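Local atomic coordinates of uncharacterized protein (Deinococcus radiodurans, PDB entry 3M33), a protein that is of unknown function but has a methyltransferase-like domain and may transfer methyl groups, its substrate and reaction being unestablished. Residues 35-39 and 116-120; 71-75 and 107-112. All blocks are in the same frame, centred on the assembly; numbering follows the deposited sequence.

Contact 1. Residues 35-39 and 116-120; sequences ELTFD and VSRRG. With SO4 (sulfate ion), chain F.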
loop_
_atom_site.group_PDB
_atom_site.type_symbol
_atom_site.label_atom_id
_atom_site.label_comp_id
_atom_site.label_asym_id
_atom_site.label_seq_id
_atom_site.Cartn_x
_atom_site.Cartn_y
_atom_site.Cartn_z
ATOM N N GLU A 35 -5.776 8.862 0.400
ATOM C CA GLU A 35 -5.910 7.553 1.052
ATOM C C GLU A 35 -6.817 7.575 2.276
ATOM O O GLU A 35 -6.973 6.563 2.942
ATOM C CB GLU A 35 -4.537 6.954 1.386
ATOM C CG GLU A 35 -3.775 6.491 0.138
ATOM C CD GLU A 35 -2.374 5.985 0.437
ATOM O OE1 GLU A 35 -2.157 5.470 1.548
ATOM O OE2 GLU A 35 -1.490 6.096 -0.448
ATOM N N LEU A 36 -7.441 8.713 2.569
ATOM C CA LEU A 36 -8.372 8.774 3.710
ATOM C C LEU A 36 -9.486 7.731 3.607
ATOM O O LEU A 36 -9.882 7.142 4.612
ATOM C CB LEU A 36 -9.003 10.159 3.866
ATOM C CG LEU A 36 -8.058 11.299 4.252
ATOM C CD1 LEU A 36 -8.804 12.640 4.237
ATOM C CD2 LEU A 36 -7.405 11.035 5.610
ATOM N N THR A 37 -9.993 7.505 2.397
ATOM C CA THR A 37 -11.137 6.608 2.225
ATOM C C THR A 37 -10.706 5.186 2.515
ATOM O O THR A 37 -11.445 4.414 3.120
ATOM C CB THR A 37 -11.759 6.718 0.809
ATOM O OG1 THR A 37 -12.115 8.083 0.560
ATOM C CG2 THR A 37 -13.029 5.860 0.701
ATOM N N PHE A 38 -9.479 4.860 2.122
ATOM C CA PHE A 38 -8.921 3.544 2.390
ATOM C C PHE A 38 -8.831 3.309 3.903
ATOM O O PHE A 38 -9.168 2.234 4.391
ATOM C CB PHE A 38 -7.532 3.419 1.742
ATOM C CG PHE A 38 -6.792 2.156 2.114
ATOM C CD1 PHE A 38 -6.917 1.010 1.347
ATOM C CD2 PHE A 38 -5.958 2.128 3.217
ATOM C CE1 PHE A 38 -6.233 -0.133 1.674
ATOM C CE2 PHE A 38 -5.262 0.979 3.555
ATOM C CZ PHE A 38 -5.407 -0.155 2.784
ATOM N N ASP A 39 -8.375 4.310 4.648
ATOM C CA ASP A 39 -8.294 4.175 6.106
ATOM C C ASP A 39 -9.676 3.953 6.695
ATOM O O ASP A 39 -9.841 3.123 7.571
ATOM C CB ASP A 39 -7.694 5.425 6.769
ATOM C CG ASP A 39 -6.226 5.604 6.464
ATOM O OD1 ASP A 39 -5.643 4.747 5.769
ATOM O OD2 ASP A 39 -5.666 6.624 6.913
ATOM N N VAL A 116 -5.135 -7.503 3.273
ATOM C CA VAL A 116 -5.045 -6.090 2.993
ATOM C C VAL A 116 -3.685 -5.722 2.392
ATOM O O VAL A 116 -2.658 -6.342 2.704
ATOM C CB VAL A 116 -5.328 -5.271 4.259
ATOM C CG1 VAL A 116 -4.271 -5.528 5.294
ATOM C CG2 VAL A 116 -5.371 -3.798 3.926
ATOM N N SER A 117 -3.674 -4.732 1.504
ATOM C CA SER A 117 -2.414 -4.278 0.922
ATOM C C SER A 117 -2.467 -2.803 0.591
ATOM O O SER A 117 -3.244 -2.389 -0.275
ATOM C CB SER A 117 -2.110 -5.071 -0.351
ATOM O OG SER A 117 -0.959 -4.563 -0.994
ATOM N N ARG A 118 -1.642 -2.012 1.270
ATOM C CA ARG A 118 -1.571 -0.592 0.968
ATOM C C ARG A 118 -0.429 -0.369 -0.013
ATOM O O ARG A 118 0.728 -0.311 0.383
ATOM C CB ARG A 118 -1.363 0.247 2.238
ATOM C CG ARG A 118 -1.341 1.766 1.962
ATOM C CD ARG A 118 -0.804 2.608 3.144
ATOM N NE ARG A 118 -1.596 2.458 4.369
ATOM C CZ ARG A 118 -2.654 3.205 4.691
ATOM N NH1 ARG A 118 -3.094 4.172 3.873
ATOM N NH2 ARG A 118 -3.284 2.987 5.840
ATOM N N ARG A 119 -0.751 -0.293 -1.302
ATOM C CA ARG A 119 0.264 -0.067 -2.337
ATOM C C ARG A 119 1.316 -1.174 -2.349
ATOM O O ARG A 119 2.472 -0.965 -2.732
ATOM C CB ARG A 119 0.903 1.315 -2.153
ATOM C CG ARG A 119 -0.148 2.456 -2.231
ATOM C CD ARG A 119 0.307 3.765 -1.558
ATOM N NE ARG A 119 1.439 4.388 -2.230
ATOM C CZ ARG A 119 1.771 5.679 -2.141
ATOM N NH1 ARG A 119 1.046 6.530 -1.402
ATOM N NH2 ARG A 119 2.835 6.126 -2.808
ATOM N N GLY A 120 0.900 -2.356 -1.922
ATOM C CA GLY A 120 1.799 -3.485 -1.789
ATOM C C GLY A 120 1.634 -4.450 -2.941
ATOM O O GLY A 120 1.138 -4.065 -3.997
HETATM S S SO4 F . 4.396 3.031 -4.406
HETATM O O1 SO4 F . 3.393 3.891 -3.808
HETATM O O2 SO4 F . 5.716 3.399 -3.884
HETATM O O3 SO4 F . 4.089 1.637 -4.084
HETATM O O4 SO4 F . 4.392 3.182 -5.859
#

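Contact 2. Residues 71-75 and 107-112; sequences ARWAA and GLGAPF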
loop_
_atom_site.group_PDB
_atom_site.type_symbol
_atom_site.label_atom_id
_atom_site.label_comp_id
_atom_site.label_asym_id
_atom_site.label_seq_id
_atom_site.Cartn_x
_atom_site.Cartn_y
_atom_site.Cartn_z
ATOM N N ALA A 71 -8.249 -9.488 15.831
ATOM C CA ALA A 71 -7.931 -10.645 16.663
ATOM C C ALA A 71 -6.479 -11.038 16.454
ATOM O O ALA A 71 -5.789 -11.417 17.395
ATOM C CB ALA A 71 -8.829 -11.834 16.296
ATOM N N ARG A 72 -6.036 -10.968 15.202
ATOM C CA ARG A 72 -4.656 -11.291 14.840
ATOM C C ARG A 72 -4.290 -10.482 13.596
ATOM O O ARG A 72 -5.091 -10.369 12.677
ATOM C CB ARG A 72 -4.514 -12.790 14.556
ATOM C CG ARG A 72 -3.099 -13.224 14.166
ATOM C CD ARG A 72 -2.964 -14.740 14.092
ATOM N NE ARG A 72 -1.598 -15.137 13.744
ATOM C CZ ARG A 72 -1.237 -15.600 12.552
ATOM N NH1 ARG A 72 -2.150 -15.748 11.601
ATOM N NH2 ARG A 72 0.030 -15.927 12.317
ATOM N N TRP A 73 -3.100 -9.895 13.583
ATOM C CA TRP A 73 -2.603 -9.202 12.396
ATOM C C TRP A 73 -1.333 -9.900 11.942
ATOM O O TRP A 73 -0.260 -9.678 12.503
ATOM C CB TRP A 73 -2.296 -7.735 12.718
ATOM C CG TRP A 73 -2.001 -6.854 11.533
ATOM C CD1 TRP A 73 -0.802 -6.716 10.872
ATOM C CD2 TRP A 73 -2.914 -5.951 10.893
ATOM N NE1 TRP A 73 -0.925 -5.799 9.861
ATOM C CE2 TRP A 73 -2.210 -5.315 9.850
ATOM C CE3 TRP A 73 -4.259 -5.621 11.104
ATOM C CZ2 TRP A 73 -2.809 -4.380 9.012
ATOM C CZ3 TRP A 73 -4.856 -4.687 10.258
ATOM C CH2 TRP A 73 -4.133 -4.085 9.229
ATOM N N ALA A 74 -1.450 -10.769 10.947
ATOM C CA ALA A 74 -0.268 -11.389 10.365
ATOM C C ALA A 74 0.203 -10.486 9.224
ATOM O O ALA A 74 -0.614 -9.877 8.540
ATOM C CB ALA A 74 -0.591 -12.801 9.858
ATOM N N ALA A 75 1.511 -10.387 9.021
ATOM C CA ALA A 75 2.045 -9.442 8.043
ATOM C C ALA A 75 3.349 -9.977 7.454
ATOM O O ALA A 75 4.109 -10.667 8.150
ATOM C CB ALA A 75 2.287 -8.106 8.710
ATOM N N GLY A 107 3.660 -21.594 9.383
ATOM C CA GLY A 107 3.086 -20.901 10.519
ATOM C C GLY A 107 2.265 -19.670 10.184
ATOM O O GLY A 107 1.808 -18.979 11.093
ATOM N N LEU A 108 2.064 -19.397 8.895
ATOM C CA LEU A 108 1.363 -18.179 8.480
ATOM C C LEU A 108 0.023 -18.060 9.196
ATOM O O LEU A 108 -0.311 -17.006 9.723
ATOM C CB LEU A 108 1.156 -18.121 6.959
ATOM C CG LEU A 108 0.670 -16.745 6.484
ATOM C CD1 LEU A 108 1.727 -15.703 6.775
ATOM C CD2 LEU A 108 0.301 -16.723 5.002
ATOM N N GLY A 109 -0.736 -19.148 9.229
ATOM C CA GLY A 109 -1.968 -19.169 9.999
ATOM C C GLY A 109 -3.257 -18.891 9.238
ATOM O O GLY A 109 -4.254 -18.499 9.847
ATOM N N ALA A 110 -3.247 -19.084 7.916
ATOM C CA ALA A 110 -4.487 -19.072 7.143
ATOM C C ALA A 110 -5.488 -20.007 7.830
ATOM O O ALA A 110 -5.078 -20.959 8.498
ATOM C CB ALA A 110 -4.228 -19.528 5.702
ATOM N N PRO A 111 -6.800 -19.763 7.652
ATOM C CA PRO A 111 -7.406 -18.788 6.743
ATOM C C PRO A 111 -7.589 -17.427 7.404
ATOM O O PRO A 111 -7.566 -17.328 8.634
ATOM C CB PRO A 111 -8.782 -19.401 6.441
ATOM C CG PRO A 111 -9.053 -20.363 7.581
ATOM C CD PRO A 111 -7.827 -20.427 8.469
ATOM N N PHE A 112 -7.770 -16.391 6.586
ATOM C CA PHE A 112 -7.917 -15.031 7.089
ATOM C C PHE A 112 -9.262 -14.435 6.668
ATOM O O PHE A 112 -9.789 -14.768 5.604
ATOM C CB PHE A 112 -6.777 -14.158 6.553
ATOM C CG PHE A 112 -5.415 -14.595 7.007
ATOM C CD1 PHE A 112 -4.927 -14.208 8.257
ATOM C CD2 PHE A 112 -4.616 -15.379 6.187
ATOM C CE1 PHE A 112 -3.668 -14.613 8.684
ATOM C CE2 PHE A 112 -3.343 -15.780 6.599
ATOM C CZ PHE A 112 -2.867 -15.405 7.852
#

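Contact 1. Residues 35-39 and 116-120
Val116 opens the contact by setting its CG2 methyl against Phe38, 3.8 Å from CZ at the far end of the ring. One residue on, the carbonyl of Ser117 passes obliquely by the same ring. Arg118 then carries most of the contact. With CG anti to the backbone N (chi1 -178°) and the chain bent at chi3, its guanidinium is placed beside Phe38, obliquely to the ring, with CE2 of Phe38 over the centre of one guanidinium face. The two planes are inclined by 67°, which is not a parallel stack. A salt-bridge network of Glu35, Asp39, Arg118 and Arg119 follows. Both terminal nitrogens of Arg118 hydrogen-bond to OD1 of Asp39: NH1 meets its syn lone pair at 3.2 Å, while NH2, at 2.9 Å, comes from the syn side but 31° out of the carboxylate plane. NH1 of Arg118 also bonds to OE1 of Glu35 at 2.8 Å. Arg119 NH1 bonds to OE2 of Glu35 at 2.7 Å, and its guanidinium edge faces a sulfate, probably from the crystallisation liquor. Bridging two arginines probably limits the rotation of the Glu35 carboxylate. Asp62, Arg65 and Arg210 extend the network through Arg118, Asp39 and Glu35 respectively. Rossmann-type methyltransferases bind their cofactor at such C-terminal strand ends, though none is modelled here. The start of helix 36-45 thus meets the end of strand 112-118, with strand 136-142 alongside and Leu212 of strand 204-216 against Phe38.

Contact 2. Residues 71-75 and 107-112
Arg72 runs out fully extended from CG to NE, and this carries its guanidinium across to the backbone of Leu108. The ring of Phe112 is brought to the same place by chi1 -63°, which sets CG beside its own backbone N. Two hydrogen bonds, from NH1 and NH2 of Arg72, end on one acceptor, O of Leu108: NH1 of Arg72 is 2.9 Å from O of Leu108 and lies in the carbonyl plane, whereas NH2 of Arg72, at 2.8 Å from that O, stands 46° out of it. Seen from the arginine, the oxygen lies at the guanidinium edge, in its plane and at nearly equal distances from NH1 and NH2, although the two approach the carbonyl differently. In the mixed sheet, whose central strands run parallel as in Rossmann-type methyltransferases, strand 51-55 separates strand 72-77 from strand 112-118; the contact therefore joins strand 72-77 to the loop leading into strand 112-118. The Phe112 ring plane is only 15° from that of the guanidinium, but CE1 of Phe112 approaches NH1 of Arg72 obliquely, at 3.5 Å. CB of Ala74 touches both: it is 3.8 Å from CE1 of Phe112 and lies over one guanidinium face of Arg72, toward its rim. At the other end of the group, NE of Arg72 forms a salt bridge with Asp94 of the neighbouring strand 94-97.

Overall arrangement
The centres of the two contacts lie about 19 Å apart on one mixed sheet; that of contact 1 is about 5 Å, and that of contact 2 about 18 Å, from the centre of the chain. Both segments of contact 2 fall between those of contact 1 in sequence, in the order 35-39, 71-75, 107-112, 116-120. Strand 112-118 serves both: Phe112 at its start belongs to contact 2, and Val116 to Arg118 at its end belong to contact 1. The contacts also meet directly, CG1 of Val116 packing 4.2 Å from CZ2 of Trp73. In the presumed methyltransferase domain they thus lie at the two ends of strand 112-118, one at a helix start, the other at strand 72-77 and the loop before strand 112-118.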